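Local coordinates for NanU sialic acid binding protein (Bacteroides fragilis, PDB 4L7T), which binds sialic acid with high affinity and, as a SusD-family protein of the outer membrane, probably hands it to the partner transporter NanO, at residues V176-Q179 and I180-I184; Y202-S205 and M206-Q210; P496-E499 and S500-T503. All coordinates share one frame; numbering follows the deposited sequence.

Contact 1 of 3, residues V176-Q179 and I180-I184; sequences VMKQ and IKEDI
Q179 sends CG anti to its backbone N (chi1 179°) and then bends at chi2, while D183 turns CG back beside its own N; the two polar ends meet one helical turn apart. NE2 of Q179 reaches OD1 of D183 at 3.2 Å, a weak bond with an N-H...O angle of 134° and the amide and carboxylate planes 62° apart. The stronger partner of that carboxylate is R135 on helix 121-146, which forms a salt bridge to OD1, so the glutamine adds a second donor to an oxygen already paired. Underneath runs ordinary i to i+4 alpha-helical bonding, for instance D183 N to Q179 O at 2.9 Å. All of this belongs to helix 173-191 of the helical SusD fold, packed between helices 121-146 and 206-223. On the flank toward helix 206-223, the extended chain of K181 passes M177, whose bent side chain sets SD 3.9 Å from CE of the lysine; NZ goes on to S220 OG. V176 and I180 meet more loosely, CG1 of the valine lying 4.1 Å from CD1 of the isoleucine. On the exposed flank the aliphatic part of K178 lies against E182, with CE 3.3 Å from OE2, yet NZ stays 4.6 Å from that same OE2, so any attraction between the opposite charges would act at a distance.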
ATOM      1  N   VAL A 176       5.279  -7.488  20.117  1.00 22.47           N
ATOM      2  CA  VAL A 176       5.636  -6.951  18.791  1.00 21.33           C
ATOM      3  C   VAL A 176       5.151  -5.509  18.781  1.00 20.17           C
ATOM      4  O   VAL A 176       5.919  -4.623  18.419  1.00 19.62           O
ATOM      5  CB  VAL A 176       5.045  -7.806  17.610  1.00 21.25           C
ATOM      6  CG1 VAL A 176       5.383  -7.235  16.257  1.00 20.07           C
ATOM      7  CG2 VAL A 176       5.671  -9.198  17.639  1.00 22.79           C
ATOM      8  N   MET A 177       3.912  -5.296  19.217  1.00 17.78           N
ATOM      9  CA  MET A 177       3.321  -3.951  19.208  1.00 17.82           C
ATOM     10  C   MET A 177       4.132  -3.030  20.163  1.00 19.79           C
ATOM     11  O   MET A 177       4.353  -1.835  19.860  1.00 18.56           O
ATOM     12  CB  MET A 177       1.853  -3.965  19.643  1.00 16.48           C
ATOM     13  CG  MET A 177       1.232  -2.560  19.721  1.00 19.31           C
ATOM     14  SD  MET A 177       1.404  -1.502  18.187  1.00 20.72           S
ATOM     15  CE  MET A 177      -0.082  -2.038  17.228  1.00 17.15           C
ATOM     16  N   LYS A 178       4.576  -3.568  21.323  1.00 20.31           N
ATOM     17  CA  LYS A 178       5.434  -2.762  22.198  1.00 20.02           C
ATOM     18  C   LYS A 178       6.709  -2.296  21.467  1.00 19.31           C
ATOM     19  O   LYS A 178       7.144  -1.103  21.598  1.00 20.66           O
ATOM     20  CB  LYS A 178       5.796  -3.551  23.491  1.00 21.47           C
ATOM     21  CG  LYS A 178       6.670  -2.758  24.479  1.00 24.71           C
ATOM     22  CD  LYS A 178       6.822  -3.547  25.800  1.00 33.13           C
ATOM     23  CE  LYS A 178       7.922  -2.970  26.722  1.00 34.30           C
ATOM     24  NZ  LYS A 178       7.919  -3.878  27.898  1.00 39.69           N
ATOM     25  N   GLN A 179       7.330  -3.177  20.714  1.00 18.21           N
ATOM     26  CA  GLN A 179       8.574  -2.860  20.051  1.00 18.86           C
ATOM     27  C   GLN A 179       8.290  -1.824  18.965  1.00 19.53           C
ATOM     28  O   GLN A 179       9.143  -0.944  18.749  1.00 17.72           O
ATOM     29  CB  GLN A 179       9.218  -4.079  19.404  1.00 20.30           C
ATOM     30  CG  GLN A 179      10.518  -3.789  18.683  1.00 25.38           C
ATOM     31  CD  GLN A 179      11.561  -3.299  19.695  1.00 31.33           C
ATOM     32  OE1 GLN A 179      11.646  -3.828  20.801  1.00 32.82           O
ATOM     33  NE2 GLN A 179      12.252  -2.220  19.359  1.00 30.01           N
ATOM     34  N   ILE A 180       7.130  -1.929  18.286  1.00 17.44           N
ATOM     35  CA  ILE A 180       6.870  -1.014  17.136  1.00 16.23           C
ATOM     36  C   ILE A 180       6.736   0.394  17.713  1.00 16.82           C
ATOM     37  O   ILE A 180       7.318   1.358  17.163  1.00 16.66           O
ATOM     38  CB  ILE A 180       5.549  -1.422  16.413  1.00 15.39           C
ATOM     39  CG1 ILE A 180       5.774  -2.675  15.535  1.00 13.24           C
ATOM     40  CG2 ILE A 180       4.948  -0.267  15.505  1.00 16.45           C
ATOM     41  CD1 ILE A 180       4.327  -3.410  15.182  1.00 17.11           C
ATOM     42  N   LYS A 181       5.999   0.510  18.811  1.00 16.39           N
ATOM     43  CA  LYS A 181       5.793   1.786  19.516  1.00 16.98           C
ATOM     44  C   LYS A 181       7.105   2.345  20.056  1.00 17.71           C
ATOM     45  O   LYS A 181       7.308   3.574  19.919  1.00 17.70           O
ATOM     46  CB  LYS A 181       4.766   1.708  20.619  1.00 17.46           C
ATOM     47  CG  LYS A 181       3.319   1.600  20.049  1.00 17.59           C
ATOM     48  CD  LYS A 181       2.394   1.439  21.233  1.00 18.87           C
ATOM     49  CE  LYS A 181       0.943   1.253  20.841  1.00 22.33           C
ATOM     50  NZ  LYS A 181       0.060   0.942  22.024  1.00 21.72           N
ATOM     51  N   GLU A 182       7.974   1.487  20.624  1.00 18.83           N
ATOM     52  CA  GLU A 182       9.337   1.956  20.993  1.00 20.04           C
ATOM     53  C   GLU A 182      10.166   2.479  19.808  1.00 19.62           C
ATOM     54  O   GLU A 182      10.922   3.489  19.941  1.00 19.99           O
ATOM     55  CB  GLU A 182      10.137   0.876  21.729  1.00 21.08           C
ATOM     56  CG  GLU A 182       9.512   0.475  23.033  1.00 28.08           C
ATOM     57  CD  GLU A 182      10.433  -0.470  23.867  1.00 36.90           C
ATOM     58  OE1 GLU A 182      11.652  -0.593  23.566  1.00 41.07           O
ATOM     59  OE2 GLU A 182       9.922  -1.056  24.845  1.00 42.03           O
ATOM     60  N   ASP A 183      10.093   1.805  18.653  1.00 17.94           N
ATOM     61  CA  ASP A 183      10.806   2.250  17.498  1.00 17.45           C
ATOM     62  C   ASP A 183      10.221   3.580  16.957  1.00 15.24           C
ATOM     63  O   ASP A 183      10.964   4.404  16.437  1.00 15.76           O
ATOM     64  CB  ASP A 183      10.787   1.175  16.383  1.00 17.45           C
ATOM     65  CG  ASP A 183      11.803   0.062  16.635  1.00 23.21           C
ATOM     66  OD1 ASP A 183      12.751   0.276  17.480  1.00 23.45           O
ATOM     67  OD2 ASP A 183      11.680  -1.039  15.993  1.00 23.72           O
ATOM     68  N   ILE A 184       8.882   3.732  17.053  1.00 14.40           N
ATOM     69  CA  ILE A 184       8.248   5.034  16.618  1.00 13.96           C
ATOM     70  C   ILE A 184       8.816   6.175  17.501  1.00 14.63           C
ATOM     71  O   ILE A 184       9.228   7.229  16.999  1.00 14.61           O
ATOM     72  CB  ILE A 184       6.692   4.974  16.574  1.00 13.47           C
ATOM     73  CG1 ILE A 184       6.282   4.062  15.432  1.00 12.71           C
ATOM     74  CG2 ILE A 184       6.142   6.438  16.586  1.00 14.35           C
ATOM     75  CD1 ILE A 184       4.775   3.740  15.483  1.00 16.01           C
TER

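Contact 2 of 3, residues Y202-S205 and M206-Q210; sequences YYWS and MAATQ
The backbone runs extended through W204 and S205 and then turns into helix 206-223 at M206, which places S205 at the N-cap. Its carbonyl starts the helical ladder: T209 N donates to S205 O at 3.1 Å. In this helix start within the helical SusD fold, a water links the N-cap side chain to the first turn. With chi1 at 66°, S205 OG sits between its own backbone N and carbonyl carbon. There S205 OG accepts from a water at 2.9 Å, and that water accepts from A207 N at 2.8 Å, so a buried amide of the first turn is satisfied through a bridge.

W204 folds back over that first turn. A208 CB sits over one face of the indole, 3.6 Å from the centroid of the six-membered ring of W204 and close to the ring normal, a CH-pi contact. F269 meets the tryptophan edge-to-face, and F191 of helix 173-191 also packs on it. The indole is thus held by contacts on its face and at its edge, the latter through its N-H. T209 OG1, which is also hydrogen-bonded to S187 OG on helix 173-191, accepts the N-H of W204 NE1 at 2.8 Å with an angle of 164°, only 6° out of the ring plane.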
ATOM      1  N   TYR A 202      11.012  10.058  -1.570  1.00 15.35           N
ATOM      2  CA  TYR A 202      11.283   8.637  -1.716  1.00 17.84           C
ATOM      3  C   TYR A 202      12.258   8.115  -0.684  1.00 15.96           C
ATOM      4  O   TYR A 202      12.719   6.964  -0.834  1.00 17.27           O
ATOM      5  CB  TYR A 202      11.954   8.392  -3.057  1.00 21.58           C
ATOM      6  CG  TYR A 202      11.370   8.894  -4.303  1.00 29.30           C
ATOM      7  CD1 TYR A 202      10.263   8.264  -4.869  1.00 32.78           C
ATOM      8  CD2 TYR A 202      11.987   9.927  -5.012  1.00 36.73           C
ATOM      9  CE1 TYR A 202       9.756   8.666  -6.079  1.00 36.55           C
ATOM     10  CE2 TYR A 202      11.480  10.336  -6.249  1.00 38.67           C
ATOM     11  CZ  TYR A 202      10.369   9.688  -6.770  1.00 37.24           C
ATOM     12  OH  TYR A 202       9.813  10.050  -7.957  1.00 39.00           O
ATOM     13  N   TYR A 203      12.489   8.861   0.413  1.00 13.94           N
ATOM     14  CA  TYR A 203      13.223   8.463   1.589  1.00 12.42           C
ATOM     15  C   TYR A 203      12.371   8.691   2.788  1.00 12.66           C
ATOM     16  O   TYR A 203      11.548   9.663   2.802  1.00 13.33           O
ATOM     17  CB  TYR A 203      14.586   9.256   1.737  1.00 14.66           C
ATOM     18  CG  TYR A 203      15.590   8.711   0.708  1.00 16.86           C
ATOM     19  CD1 TYR A 203      16.486   7.735   1.075  1.00 24.05           C
ATOM     20  CD2 TYR A 203      15.529   9.123  -0.598  1.00 18.18           C
ATOM     21  CE1 TYR A 203      17.362   7.178   0.137  1.00 24.33           C
ATOM     22  CE2 TYR A 203      16.405   8.541  -1.580  1.00 23.93           C
ATOM     23  CZ  TYR A 203      17.269   7.564  -1.178  1.00 24.85           C
ATOM     24  OH  TYR A 203      18.164   7.015  -2.095  1.00 30.74           O
ATOM     25  N   TRP A 204      12.607   7.909   3.840  1.00 11.62           N
ATOM     26  CA  TRP A 204      11.805   8.053   5.030  1.00 12.47           C
ATOM     27  C   TRP A 204      12.027   9.434   5.705  1.00 13.94           C
ATOM     28  O   TRP A 204      13.109  10.036   5.586  1.00 14.85           O
ATOM     29  CB  TRP A 204      12.110   6.880   5.989  1.00 13.61           C
ATOM     30  CG  TRP A 204      11.040   6.680   7.018  1.00 13.10           C
ATOM     31  CD1 TRP A 204      10.949   7.269   8.213  1.00 11.60           C
ATOM     32  CD2 TRP A 204       9.865   5.846   6.865  1.00 11.51           C
ATOM     33  NE1 TRP A 204       9.787   6.797   8.910  1.00 12.38           N
ATOM     34  CE2 TRP A 204       9.152   5.902   8.098  1.00 12.37           C
ATOM     35  CE3 TRP A 204       9.418   4.994   5.856  1.00 16.00           C
ATOM     36  CZ2 TRP A 204       7.927   5.200   8.317  1.00 15.74           C
ATOM     37  CZ3 TRP A 204       8.178   4.275   6.076  1.00 15.63           C
ATOM     38  CH2 TRP A 204       7.468   4.407   7.278  1.00 12.18           C
ATOM     39  N   SER A 205      11.009   9.948   6.377  1.00 12.00           N
ATOM     40  CA  SER A 205      11.052  11.354   6.942  1.00 11.59           C
ATOM     41  C   SER A 205      10.139  11.364   8.178  1.00 11.72           C
ATOM     42  O   SER A 205       9.436  10.361   8.459  1.00 11.93           O
ATOM     43  CB  SER A 205      10.530  12.351   5.912  1.00 11.85           C
ATOM     44  OG  SER A 205       9.147  12.133   5.667  1.00 13.82           O
ATOM     45  N   MET A 206      10.124  12.479   8.914  1.00 11.53           N
ATOM     46  CA  MET A 206       9.190  12.588  10.024  1.00 12.02           C
ATOM     47  C   MET A 206       7.720  12.410   9.641  1.00 11.05           C
ATOM     48  O   MET A 206       6.999  11.741  10.405  1.00 12.79           O
ATOM     49  CB  MET A 206       9.385  13.981  10.727  1.00 12.63           C
ATOM     50  CG  MET A 206       8.499  14.133  11.930  1.00 12.91           C
ATOM     51  SD  MET A 206       8.715  12.969  13.287  1.00 14.52           S
ATOM     52  CE  MET A 206       8.656  14.099  14.701  1.00 20.78           C
ATOM     53  N   ALA A 207       7.300  12.960   8.507  1.00 11.84           N
ATOM     54  CA  ALA A 207       5.873  12.815   8.127  1.00 11.86           C
ATOM     55  C   ALA A 207       5.527  11.330   7.896  1.00 12.26           C
ATOM     56  O   ALA A 207       4.426  10.905   8.165  1.00 11.74           O
ATOM     57  CB  ALA A 207       5.564  13.582   6.908  1.00 12.84           C
ATOM     58  N   ALA A 208       6.449  10.535   7.362  1.00 11.78           N
ATOM     59  CA  ALA A 208       6.200   9.094   7.208  1.00 11.44           C
ATOM     60  C   ALA A 208       6.096   8.431   8.603  1.00 11.77           C
ATOM     61  O   ALA A 208       5.232   7.601   8.818  1.00 11.06           O
ATOM     62  CB  ALA A 208       7.395   8.417   6.413  1.00 12.01           C
ATOM     63  N   THR A 209       6.969   8.803   9.559  1.00 11.11           N
ATOM     64  CA  THR A 209       6.843   8.283  10.909  1.00 11.64           C
ATOM     65  C   THR A 209       5.515   8.653  11.496  1.00 11.63           C
ATOM     66  O   THR A 209       4.857   7.813  12.127  1.00 11.49           O
ATOM     67  CB  THR A 209       8.018   8.771  11.856  1.00 11.34           C
ATOM     68  OG1 THR A 209       9.183   8.037  11.397  1.00 12.73           O
ATOM     69  CG2 THR A 209       7.778   8.401  13.307  1.00 12.61           C
ATOM     70  N   GLN A 210       5.055   9.895  11.261  1.00 11.27           N
ATOM     71  CA  GLN A 210       3.762  10.309  11.854  1.00 10.67           C
ATOM     72  C   GLN A 210       2.560   9.578  11.196  1.00 10.23           C
ATOM     73  O   GLN A 210       1.580   9.260  11.877  1.00 11.66           O
ATOM     74  CB  GLN A 210       3.548  11.825  11.741  1.00 10.28           C
ATOM     75  CG  GLN A 210       4.572  12.635  12.602  1.00 11.70           C
ATOM     76  CD  GLN A 210       4.498  12.271  14.027  1.00 15.86           C
ATOM     77  OE1 GLN A 210       3.426  12.258  14.609  1.00 14.79           O
ATOM     78  NE2 GLN A 210       5.651  12.005  14.642  1.00 16.63           N
TER
HETATM   79  O   HOH W   1       8.573  14.785   6.737  1.00 14.69           O

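Contact 3 of 3, residues P496-E499 and S500-T503; sequences PINE and SVLT
Apolar contact comes first: I497 CG2 pushes against V501, 3.4 Å from CG1 and close to CB as well, both tighter than usual van der Waals distance, with the two side chains crossing at about a right angle. The isoleucine puts this methyl anti to its backbone N, beside the carbonyl carbon, which turns it toward the helix. The same CG2 of I497 also meets L502, 3.8 Å from CG, and so fits against two neighbouring residues of the first turn. The other branch of the valine, V501 CG2, lies 3.3 Å from N498 OD1.

Backbone bonding defines a helix start here, with N498 in the N-cap position ahead of the short helix 499-504. Its side chain makes no direct capping bond; V501 N reaches N498 O only weakly, at an angle of 125°. E499 O is gripped twice by T503: the backbone N comes in at 3.0 Å, nearly along the C=O axis, while OG1 donates from above the carbonyl plane at 3.3 Å.

Water and outside partners take up the polar ends. One water accepts from both N498 ND2 and S500 N, each at 3.0 Å, linking the asparagine amide to the first turn indirectly. The amide oxygen, N498 OD1, accepts from the backbone N of N95, tying the helix start to a loop from much earlier in the chain. Just upstream, a bond from W146 NE1 to P496 O places the incoming loop against the end of helix 121-146.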
ATOM      1  N   PRO A 496      -0.787 -18.042   6.649  1.00 15.40           N
ATOM      2  CA  PRO A 496       0.064 -19.199   7.024  1.00 15.35           C
ATOM      3  C   PRO A 496       1.534 -19.010   6.714  1.00 16.33           C
ATOM      4  O   PRO A 496       1.934 -18.073   5.992  1.00 15.00           O
ATOM      5  CB  PRO A 496      -0.501 -20.345   6.179  1.00 15.11           C
ATOM      6  CG  PRO A 496      -0.946 -19.602   4.868  1.00 13.87           C
ATOM      7  CD  PRO A 496      -1.461 -18.184   5.348  1.00 16.09           C
ATOM      8  N   ILE A 497       2.358 -19.899   7.267  1.00 17.67           N
ATOM      9  CA  ILE A 497       3.822 -19.907   7.126  1.00 16.51           C
ATOM     10  C   ILE A 497       4.221 -21.072   6.266  1.00 19.83           C
ATOM     11  O   ILE A 497       3.777 -22.178   6.529  1.00 21.04           O
ATOM     12  CB  ILE A 497       4.493 -19.998   8.538  1.00 16.43           C
ATOM     13  CG1 ILE A 497       4.021 -18.800   9.365  1.00 17.32           C
ATOM     14  CG2 ILE A 497       6.061 -20.170   8.376  1.00 15.68           C
ATOM     15  CD1 ILE A 497       4.456 -18.825  10.850  1.00 20.16           C
ATOM     16  N   ASN A 498       5.028 -20.832   5.253  1.00 19.51           N
ATOM     17  CA  ASN A 498       5.431 -21.857   4.298  1.00 21.27           C
ATOM     18  C   ASN A 498       6.358 -22.924   4.893  1.00 21.60           C
ATOM     19  O   ASN A 498       7.012 -22.679   5.860  1.00 21.83           O
ATOM     20  CB  ASN A 498       6.015 -21.302   3.017  1.00 21.24           C
ATOM     21  CG  ASN A 498       7.210 -20.437   3.251  1.00 23.07           C
ATOM     22  OD1 ASN A 498       7.089 -19.379   3.868  1.00 20.99           O
ATOM     23  ND2 ASN A 498       8.387 -20.874   2.769  1.00 24.62           N
ATOM     24  N   GLU A 499       6.378 -24.105   4.245  1.00 23.81           N
ATOM     25  CA  GLU A 499       7.051 -25.290   4.863  1.00 27.27           C
ATOM     26  C   GLU A 499       8.537 -25.039   5.204  1.00 26.16           C
ATOM     27  O   GLU A 499       8.979 -25.338   6.304  1.00 28.04           O
ATOM     28  CB  GLU A 499       6.933 -26.549   3.966  1.00 27.44           C
ATOM     29  CG  GLU A 499       5.510 -27.110   3.849  1.00 33.23           C
ATOM     30  CD  GLU A 499       5.335 -28.124   2.704  1.00 41.07           C
ATOM     31  OE1 GLU A 499       4.423 -27.929   1.862  1.00 43.93           O
ATOM     32  OE2 GLU A 499       6.109 -29.112   2.664  1.00 43.62           O
ATOM     33  N   SER A 500       9.279 -24.473   4.248  1.00 27.79           N
ATOM     34  CA  SER A 500      10.738 -24.274   4.395  1.00 28.46           C
ATOM     35  C   SER A 500      11.087 -23.425   5.630  1.00 29.19           C
ATOM     36  O   SER A 500      12.050 -23.712   6.361  1.00 31.26           O
ATOM     37  CB  SER A 500      11.367 -23.788   3.083  1.00 28.55           C
ATOM     38  OG  SER A 500      11.097 -22.408   2.794  1.00 31.20           O
ATOM     39  N   VAL A 501      10.252 -22.431   5.951  1.00 27.46           N
ATOM     40  CA  VAL A 501      10.434 -21.645   7.199  1.00 27.76           C
ATOM     41  C   VAL A 501      10.350 -22.460   8.477  1.00 28.18           C
ATOM     42  O   VAL A 501      11.181 -22.311   9.410  1.00 28.87           O
ATOM     43  CB  VAL A 501       9.361 -20.472   7.274  1.00 25.90           C
ATOM     44  CG1 VAL A 501       9.379 -19.755   8.630  1.00 30.64           C
ATOM     45  CG2 VAL A 501       9.537 -19.536   6.076  1.00 25.25           C
ATOM     46  N   LEU A 502       9.336 -23.320   8.538  1.00 28.13           N
ATOM     47  CA  LEU A 502       9.090 -24.155   9.696  1.00 29.24           C
ATOM     48  C   LEU A 502      10.166 -25.275   9.889  1.00 32.08           C
ATOM     49  O   LEU A 502      10.537 -25.572  11.036  1.00 33.49           O
ATOM     50  CB  LEU A 502       7.687 -24.748   9.614  1.00 29.09           C
ATOM     51  CG  LEU A 502       6.520 -23.728   9.706  1.00 25.89           C
ATOM     52  CD1 LEU A 502       5.149 -24.367   9.528  1.00 24.44           C
ATOM     53  CD2 LEU A 502       6.543 -23.001  11.022  1.00 25.83           C
ATOM     54  N   THR A 503      10.672 -25.829   8.775  1.00 34.64           N
ATOM     55  CA  THR A 503      11.804 -26.799   8.762  1.00 36.95           C
ATOM     56  C   THR A 503      13.069 -26.111   9.309  1.00 37.90           C
ATOM     57  O   THR A 503      13.773 -26.654  10.182  1.00 38.06           O
ATOM     58  CB  THR A 503      12.172 -27.279   7.322  1.00 36.64           C
ATOM     59  OG1 THR A 503      11.044 -27.861   6.669  1.00 39.18           O
ATOM     60  CG2 THR A 503      13.298 -28.345   7.355  1.00 38.27           C
TER
HETATM   61  O   HOH W   2       8.492 -23.582   1.477  1.00 23.60           O

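Overall arrangement
Contacts 1 and 2 lie on consecutive helices, 173-191 and 206-223, and touch lightly where I184 O meets T209 CG2 at 4.1 Å. Every touching residue of contact 2 is buried, with an aromatic face and a directed N-H bond; contact 1, mid-helix, has buried apolar side chains, a buried aspartate and one flank of exposed charges. Contact 3 lies at the surface near the C-terminus, about 12 Å from contact 1 and 23 Å from contact 2 at nearest atoms. Contacts 2 and 3 are both helix starts with a water-bridged amide, but a serine hydroxyl takes part in the first and an asparagine amide in the second.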